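Local coordinates for DUF3829 family protein (Bacteroides vulgatus, PDB 4YJW) that is of unknown function but folds as an all-alpha bundle of long helices and is probably made with a lipoprotein-type signal sequence, at residues 129-132 / 133-136; 32-35 / 36-39; 85-88 / 89-93. All coordinates share one frame; numbering follows the deposited sequence. Where two conformers were deposited one is given.

Interaction 1. Residues 129-132 / 133-136; sequences EELL and LSIA
Leu133 N donates to Glu129 O at 2.9 Å, and the same step of four residues recurs from Ser134 to Glu130, from Ala136 to Leu132 and, weakly, from Ile135 to Leu131, so the eight residues run as two turns of one continuous alpha helix. The weak bond, 3.3 Å from Ile135 N to Leu131 O, falls where the carbonyl takes a second donor: Ser134 OG lies 2.7 Å from Leu131 O. With OG set between the backbone N and the carbonyl carbon (chi1 71°), the serine hydroxyl folds back onto its own helix and meets the oxygen from the side, at a C=O...donor angle of 124°. Two donors thus grip one carbonyl, and the hydroxyl is held in its rotation.

Leu133 carries most of the side-chain contact. Its CG, beside the backbone N (chi1 -75°), passes 3.4 Å from Glu129 O, and the CD1 methyl reaches between two carboxylates. Both glutamates cross the leucine obliquely, their chains bent at chi2: Glu129 OE2 comes to 3.9 Å from Leu133 CG, and Glu130 OE1 stands 3.4 Å from Leu133 CD1.

Inward, Leu133 packs on Ser95, Ala98 and Asn102 of helix 79-111. An alanine at Leu133 would probably open a gap against these three residues and leave the carboxylate of Glu129 without the branched end it lies against. The buried Glu130 bonds through OE1 to Asn102 ND2 and also touches Phe99 of that helix. Ser134 rests on Ile38 and Leu42 of helix 35-44, so this part of helix 121-159 packs against both helix 79-111 and helix 35-44.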
loop_
_atom_site.group_PDB
_atom_site.type_symbol
_atom_site.label_atom_id
_atom_site.label_comp_id
_atom_site.label_asym_id
_atom_site.label_seq_id
_atom_site.Cartn_x
_atom_site.Cartn_y
_atom_site.Cartn_z
ATOM N N GLU A 129 -13.737 -8.518 -1.806
ATOM C CA GLU A 129 -13.022 -7.256 -2.014
ATOM C C GLU A 129 -11.669 -7.281 -1.329
ATOM O O GLU A 129 -10.685 -6.833 -1.921
ATOM C CB GLU A 129 -13.862 -6.085 -1.513
ATOM C CG GLU A 129 -13.283 -4.706 -1.834
ATOM C CD GLU A 129 -13.155 -4.267 -3.285
ATOM O OE1 GLU A 129 -13.931 -4.749 -4.144
ATOM O OE2 GLU A 129 -12.292 -3.398 -3.551
ATOM N N GLU A 130 -11.601 -7.846 -0.111
ATOM C CA GLU A 130 -10.327 -7.945 0.629
ATOM C C GLU A 130 -9.330 -8.821 -0.123
ATOM O O GLU A 130 -8.137 -8.513 -0.126
ATOM C CB GLU A 130 -10.554 -8.483 2.055
ATOM C CG GLU A 130 -11.327 -7.516 2.932
ATOM C CD GLU A 130 -10.540 -6.275 3.286
ATOM O OE1 GLU A 130 -10.518 -5.339 2.456
ATOM O OE2 GLU A 130 -9.998 -6.216 4.412
ATOM N N LEU A 131 -9.805 -9.910 -0.770
ATOM C CA LEU A 131 -8.900 -10.784 -1.532
ATOM C C LEU A 131 -8.310 -9.999 -2.715
ATOM O O LEU A 131 -7.096 -10.032 -2.944
ATOM C CB LEU A 131 -9.605 -12.086 -2.005
ATOM C CG LEU A 131 -8.727 -13.077 -2.820
ATOM C CD1 LEU A 131 -7.583 -13.658 -1.982
ATOM C CD2 LEU A 131 -9.558 -14.176 -3.460
ATOM N N LEU A 132 -9.150 -9.262 -3.430
ATOM C CA LEU A 132 -8.695 -8.461 -4.567
ATOM C C LEU A 132 -7.705 -7.377 -4.122
ATOM O O LEU A 132 -6.661 -7.209 -4.758
ATOM C CB LEU A 132 -9.900 -7.823 -5.245
ATOM C CG LEU A 132 -10.782 -8.772 -6.067
ATOM C CD1 LEU A 132 -11.944 -8.018 -6.673
ATOM C CD2 LEU A 132 -9.970 -9.489 -7.172
ATOM N N LEU A 133 -8.009 -6.683 -3.004
ATOM C CA LEU A 133 -7.139 -5.636 -2.448
ATOM C C LEU A 133 -5.791 -6.194 -2.028
ATOM O O LEU A 133 -4.769 -5.539 -2.266
ATOM C CB LEU A 133 -7.809 -4.927 -1.243
ATOM C CG LEU A 133 -8.936 -3.939 -1.600
ATOM C CD1 LEU A 133 -9.745 -3.579 -0.359
ATOM C CD2 LEU A 133 -8.375 -2.655 -2.277
ATOM N N SER A 134 -5.770 -7.401 -1.425
ATOM C CA SER A 134 -4.510 -8.008 -0.960
ATOM C C SER A 134 -3.542 -8.268 -2.123
ATOM O O SER A 134 -2.336 -8.062 -1.975
ATOM C CB SER A 134 -4.776 -9.305 -0.204
ATOM O OG SER A 134 -5.207 -10.365 -1.042
ATOM N N ILE A 135 -4.067 -8.716 -3.269
ATOM C CA ILE A 135 -3.261 -8.954 -4.482
ATOM C C ILE A 135 -2.749 -7.604 -5.010
ATOM O O ILE A 135 -1.556 -7.472 -5.311
ATOM C CB ILE A 135 -4.086 -9.729 -5.556
ATOM C CG1 ILE A 135 -4.490 -11.117 -5.025
ATOM C CG2 ILE A 135 -3.306 -9.842 -6.892
ATOM C CD1 ILE A 135 -5.684 -11.772 -5.749
ATOM N N ALA A 136 -3.651 -6.598 -5.093
ATOM C CA ALA A 136 -3.351 -5.261 -5.611
ATOM C C ALA A 136 -2.294 -4.525 -4.773
ATOM O O ALA A 136 -1.443 -3.853 -5.352
ATOM C CB ALA A 136 -4.625 -4.431 -5.695
#

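Interaction 2. Residues 32-35 / 36-39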
loop_
_atom_site.group_PDB
_atom_site.type_symbol
_atom_site.label_atom_id
_atom_site.label_comp_id
_atom_site.label_asym_id
_atom_site.label_seq_id
_atom_site.Cartn_x
_atom_site.Cartn_y
_atom_site.Cartn_z
ATOM N N LEU A 32 4.320 0.132 4.998
ATOM C CA LEU A 32 2.942 0.271 4.542
ATOM C C LEU A 32 2.335 -1.069 4.109
ATOM O O LEU A 32 1.177 -1.330 4.424
ATOM C CB LEU A 32 2.892 1.273 3.384
ATOM C CG LEU A 32 1.538 1.786 2.972
ATOM C CD1 LEU A 32 1.052 2.864 3.913
ATOM C CD2 LEU A 32 1.584 2.299 1.549
ATOM N N VAL A 33 3.101 -1.887 3.372
ATOM C CA VAL A 33 2.636 -3.171 2.850
ATOM C C VAL A 33 3.330 -4.282 3.634
ATOM O O VAL A 33 4.465 -4.692 3.341
ATOM C CB VAL A 33 2.832 -3.285 1.310
ATOM C CG1 VAL A 33 2.279 -4.612 0.769
ATOM C CG2 VAL A 33 2.179 -2.109 0.586
ATOM N N ASN A 34 2.632 -4.734 4.653
ATOM C CA ASN A 34 3.088 -5.782 5.558
ATOM C C ASN A 34 2.423 -7.069 5.114
ATOM O O ASN A 34 1.287 -7.345 5.501
ATOM C CB ASN A 34 2.716 -5.394 7.002
ATOM C CG ASN A 34 3.213 -6.364 8.036
ATOM O OD1 ASN A 34 3.482 -7.538 7.755
ATOM N ND2 ASN A 34 3.253 -5.911 9.282
ATOM N N GLU A 35 3.113 -7.834 4.261
ATOM C CA GLU A 35 2.562 -9.037 3.628
ATOM C C GLU A 35 2.040 -10.040 4.644
ATOM O O GLU A 35 0.968 -10.608 4.422
ATOM C CB GLU A 35 3.592 -9.700 2.694
ATOM C CG GLU A 35 4.084 -8.767 1.586
ATOM C CD GLU A 35 5.151 -7.716 1.894
ATOM O OE1 GLU A 35 5.683 -7.674 3.032
ATOM O OE2 GLU A 35 5.477 -6.940 0.965
ATOM N N ASN A 36 2.772 -10.266 5.747
ATOM C CA ASN A 36 2.321 -11.252 6.742
ATOM C C ASN A 36 1.097 -10.757 7.494
ATOM O O ASN A 36 0.196 -11.566 7.779
ATOM C CB ASN A 36 3.450 -11.635 7.677
ATOM C CG ASN A 36 4.449 -12.527 6.981
ATOM O OD1 ASN A 36 4.118 -13.272 6.042
ATOM N ND2 ASN A 36 5.675 -12.482 7.422
ATOM N N GLU A 37 0.990 -9.437 7.739
ATOM C CA GLU A 37 -0.206 -8.885 8.393
ATOM C C GLU A 37 -1.403 -8.991 7.456
ATOM O O GLU A 37 -2.498 -9.327 7.902
ATOM C CB GLU A 37 -0.006 -7.424 8.819
ATOM C CG GLU A 37 -1.222 -6.867 9.551
ATOM C CD GLU A 37 -0.896 -5.578 10.272
ATOM O OE1 GLU A 37 -0.798 -4.531 9.597
ATOM O OE2 GLU A 37 -0.626 -5.636 11.489
ATOM N N ILE A 38 -1.184 -8.719 6.150
ATOM C CA ILE A 38 -2.256 -8.824 5.138
ATOM C C ILE A 38 -2.789 -10.266 5.130
ATOM O O ILE A 38 -4.015 -10.481 5.161
ATOM C CB ILE A 38 -1.719 -8.365 3.753
ATOM C CG1 ILE A 38 -1.476 -6.827 3.779
ATOM C CG2 ILE A 38 -2.705 -8.737 2.626
ATOM C CD1 ILE A 38 -0.516 -6.304 2.699
ATOM N N LYS A 39 -1.878 -11.258 5.066
ATOM C CA LYS A 39 -2.282 -12.669 5.124
ATOM C C LYS A 39 -3.047 -12.991 6.408
ATOM O O LYS A 39 -4.000 -13.792 6.357
ATOM C CB LYS A 39 -1.052 -13.600 5.031
ATOM C CG LYS A 39 -0.389 -13.641 3.664
ATOM C CD LYS A 39 0.827 -14.581 3.759
ATOM C CE LYS A 39 1.929 -14.282 2.785
ATOM N NZ LYS A 39 3.143 -15.096 3.082
HETATM O O HOH W 1 5.597 -9.371 6.113
HETATM O O HOH W 2 1.585 -3.428 10.263
#
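Asn34 and Glu37 meet at the start of helix 35-44, with Asn34 as N-cap. From its CB, which sits against Glu37 CB, the asparagine extends with CG anti to the backbone N (chi1 -176°), a setting that carries the amide across the helix end. CG of Asn34 lies 3.5 Å from Glu37 CB. At the tip, Asn34 OD1 accepts from Glu37 N at 3.1 Å; the N-H comes in from over the amide's flat side, 65° off its plane, rather than along a lone pair. OD1 also receives a bond from water 1 at 3.2 Å, and this water in turn accepts from Asn36 N at 3.0 Å. The other branch, ND2, passes over Glu37 CB and donates to water 2 at 3.1 Å. That water gives its own hydrogen to Glu37 OE1, 2.7 Å away, joining amide and carboxylate whose planes are 26° apart. Glu37 OE1 is held as well by the hydroxyl of Tyr100.

Beneath the cap, Ile38 N donates to Asn34 O at 2.9 Å, the first turn's backbone bond, and Lys39 N follows suit with Glu35 O. Val33 CG1 touches Ile38 CD1 at 3.8 Å: the residue before the N-cap packs on the fourth residue after the cap, five places along the chain, as in a hydrophobic staple. Glu35, its chain bent, forms a salt bridge through OE2 with Lys141 of helix 121-159.

The three amide N-H groups of Asn36, Glu37 and Ile38 are thereby satisfied by a water, a side-chain oxygen and a backbone oxygen in turn. The carboxylates of Glu35 and Glu37, both in the first turn, would probably also be favoured by the positive end of the helix dipole.

Interaction 3. Residues 85-88 / 89-93; sequences LKEN and YGRLF
Glu87 sends CG anti to its backbone N (chi1 -168°) and stays extended, while Arg91, one turn on, starts with CG beside the backbone N (chi1 -68°) and runs straight to NE; the two chains therefore lie side by side and point the same way. Their ends form a salt bridge in which one carboxylate oxygen serves two donors: Glu87 OE2 is 3.1 Å from Arg91 NE and 3.3 Å from Arg91 NH2. Both bonds are bent and weak, and the carboxylate and guanidinium planes are turned 58° apart. Glu87 CG lies in plane at the guanidinium edge, 3.5 Å from Arg91 NE, and Arg91 CG passes 3.3 Å from Glu87 O.

On another side of the helix, the Tyr89 ring brings its edge to Leu85 O, with Tyr89 CD2 3.6 Å away, and its hydroxyl bonds to Ser25 of helix 10-32. Asn88 turns ND2 back to Asn84 O and packs on Tyr140, Val143 and Ile144 of helix 121-159. An exposed i to i+4 ion pair combined with buried Leu85, Tyr89 and Leu92 is the pattern of an amphipathic helix in an all-alpha bundle.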
loop_
_atom_site.group_PDB
_atom_site.type_symbol
_atom_site.label_atom_id
_atom_site.label_comp_id
_atom_site.label_asym_id
_atom_site.label_seq_id
_atom_site.Cartn_x
_atom_site.Cartn_y
_atom_site.Cartn_z
ATOM N N LEU A 85 4.350 6.781 -11.202
ATOM C CA LEU A 85 4.638 6.739 -9.755
ATOM C C LEU A 85 3.488 7.365 -8.957
ATOM O O LEU A 85 3.038 6.789 -7.965
ATOM C CB LEU A 85 5.961 7.459 -9.425
ATOM C CG LEU A 85 7.254 6.736 -9.847
ATOM C CD1 LEU A 85 8.425 7.722 -9.895
ATOM C CD2 LEU A 85 7.568 5.559 -8.904
ATOM N N LYS A 86 2.982 8.517 -9.413
ATOM C CA LYS A 86 1.882 9.217 -8.733
ATOM C C LYS A 86 0.615 8.346 -8.704
ATOM O O LYS A 86 -0.025 8.237 -7.656
ATOM C CB LYS A 86 1.594 10.554 -9.443
ATOM C CG LYS A 86 0.845 11.580 -8.612
ATOM C CD LYS A 86 0.628 12.865 -9.427
ATOM C CE LYS A 86 0.046 14.002 -8.617
ATOM N NZ LYS A 86 -1.351 13.738 -8.178
ATOM N N GLU A 87 0.281 7.705 -9.839
ATOM C CA GLU A 87 -0.898 6.841 -9.958
ATOM C C GLU A 87 -0.793 5.619 -9.040
ATOM O O GLU A 87 -1.729 5.338 -8.288
ATOM C CB GLU A 87 -1.083 6.390 -11.418
ATOM C CG GLU A 87 -2.429 5.743 -11.707
ATOM C CD GLU A 87 -2.534 5.049 -13.052
ATOM O OE1 GLU A 87 -1.823 5.452 -14.003
ATOM O OE2 GLU A 87 -3.347 4.102 -13.158
ATOM N N ASN A 88 0.330 4.894 -9.097
ATOM C CA ASN A 88 0.510 3.680 -8.288
ATOM C C ASN A 88 0.510 3.969 -6.784
ATOM O O ASN A 88 -0.091 3.199 -6.024
ATOM C CB ASN A 88 1.761 2.923 -8.716
ATOM C CG ASN A 88 1.494 2.111 -9.958
ATOM O OD1 ASN A 88 0.917 1.023 -9.892
ATOM N ND2 ASN A 88 1.884 2.622 -11.130
ATOM N N TYR A 89 1.124 5.089 -6.345
ATOM C CA TYR A 89 1.111 5.453 -4.930
ATOM C C TYR A 89 -0.295 5.872 -4.484
ATOM O O TYR A 89 -0.728 5.469 -3.410
ATOM C CB TYR A 89 2.128 6.567 -4.634
ATOM C CG TYR A 89 3.462 6.055 -4.137
ATOM C CD1 TYR A 89 3.556 5.344 -2.945
ATOM C CD2 TYR A 89 4.643 6.341 -4.822
ATOM C CE1 TYR A 89 4.786 4.902 -2.459
ATOM C CE2 TYR A 89 5.885 5.905 -4.344
ATOM C CZ TYR A 89 5.950 5.203 -3.150
ATOM O OH TYR A 89 7.153 4.806 -2.628
ATOM N N GLY A 90 -0.999 6.645 -5.323
ATOM C CA GLY A 90 -2.370 7.074 -5.030
ATOM C C GLY A 90 -3.295 5.884 -4.817
ATOM O O GLY A 90 -4.019 5.825 -3.814
ATOM N N ARG A 91 -3.204 4.893 -5.713
ATOM C CA ARG A 91 -3.985 3.663 -5.643
ATOM C C ARG A 91 -3.562 2.827 -4.449
ATOM O O ARG A 91 -4.427 2.271 -3.770
ATOM C CB ARG A 91 -3.845 2.838 -6.928
ATOM C CG ARG A 91 -4.498 3.514 -8.130
ATOM C CD ARG A 91 -4.279 2.738 -9.411
ATOM N NE ARG A 91 -4.825 3.449 -10.571
ATOM C CZ ARG A 91 -6.070 3.314 -11.024
ATOM N NH1 ARG A 91 -6.919 2.488 -10.423
ATOM N NH2 ARG A 91 -6.476 4.008 -12.078
ATOM N N LEU A 92 -2.246 2.786 -4.156
ATOM C CA LEU A 92 -1.735 2.035 -3.001
ATOM C C LEU A 92 -2.246 2.632 -1.673
ATOM O O LEU A 92 -2.721 1.863 -0.822
ATOM C CB LEU A 92 -0.200 1.964 -3.029
ATOM C CG LEU A 92 0.472 1.148 -1.915
ATOM C CD1 LEU A 92 0.059 -0.329 -1.965
ATOM C CD2 LEU A 92 1.961 1.221 -2.051
ATOM N N PHE A 93 -2.194 3.971 -1.495
ATOM C CA PHE A 93 -2.699 4.609 -0.269
ATOM C C PHE A 93 -4.216 4.395 -0.089
ATOM O O PHE A 93 -4.656 4.130 1.036
ATOM C CB PHE A 93 -2.361 6.096 -0.219
ATOM C CG PHE A 93 -0.877 6.320 -0.073
ATOM C CD1 PHE A 93 -0.149 5.656 0.902
ATOM C CD2 PHE A 93 -0.215 7.244 -0.875
ATOM C CE1 PHE A 93 1.229 5.869 1.035
ATOM C CE2 PHE A 93 1.166 7.443 -0.747
ATOM C CZ PHE A 93 1.881 6.732 0.185
#

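In the fold
Along the chain, interaction 2 comes first, at the junction of helices 10-32 and 35-44, then interaction 3 on helix 79-111, and interaction 1 last, on helix 121-159. Their centres lie about 12 Å (1 and 2), 15 Å (1 and 3) and 17 Å (2 and 3) apart. Residues 32-39 touch both of the others: Ile38 CG2 packs 3.6 Å from Ser134 CB, and Leu32 CD2 lies 3.6 Å from Phe93 CE1. Interactions 1 and 3 do not touch, their nearest atoms being about 5 Å apart. The break between the first two helices is thus packed against both long helices of the bundle.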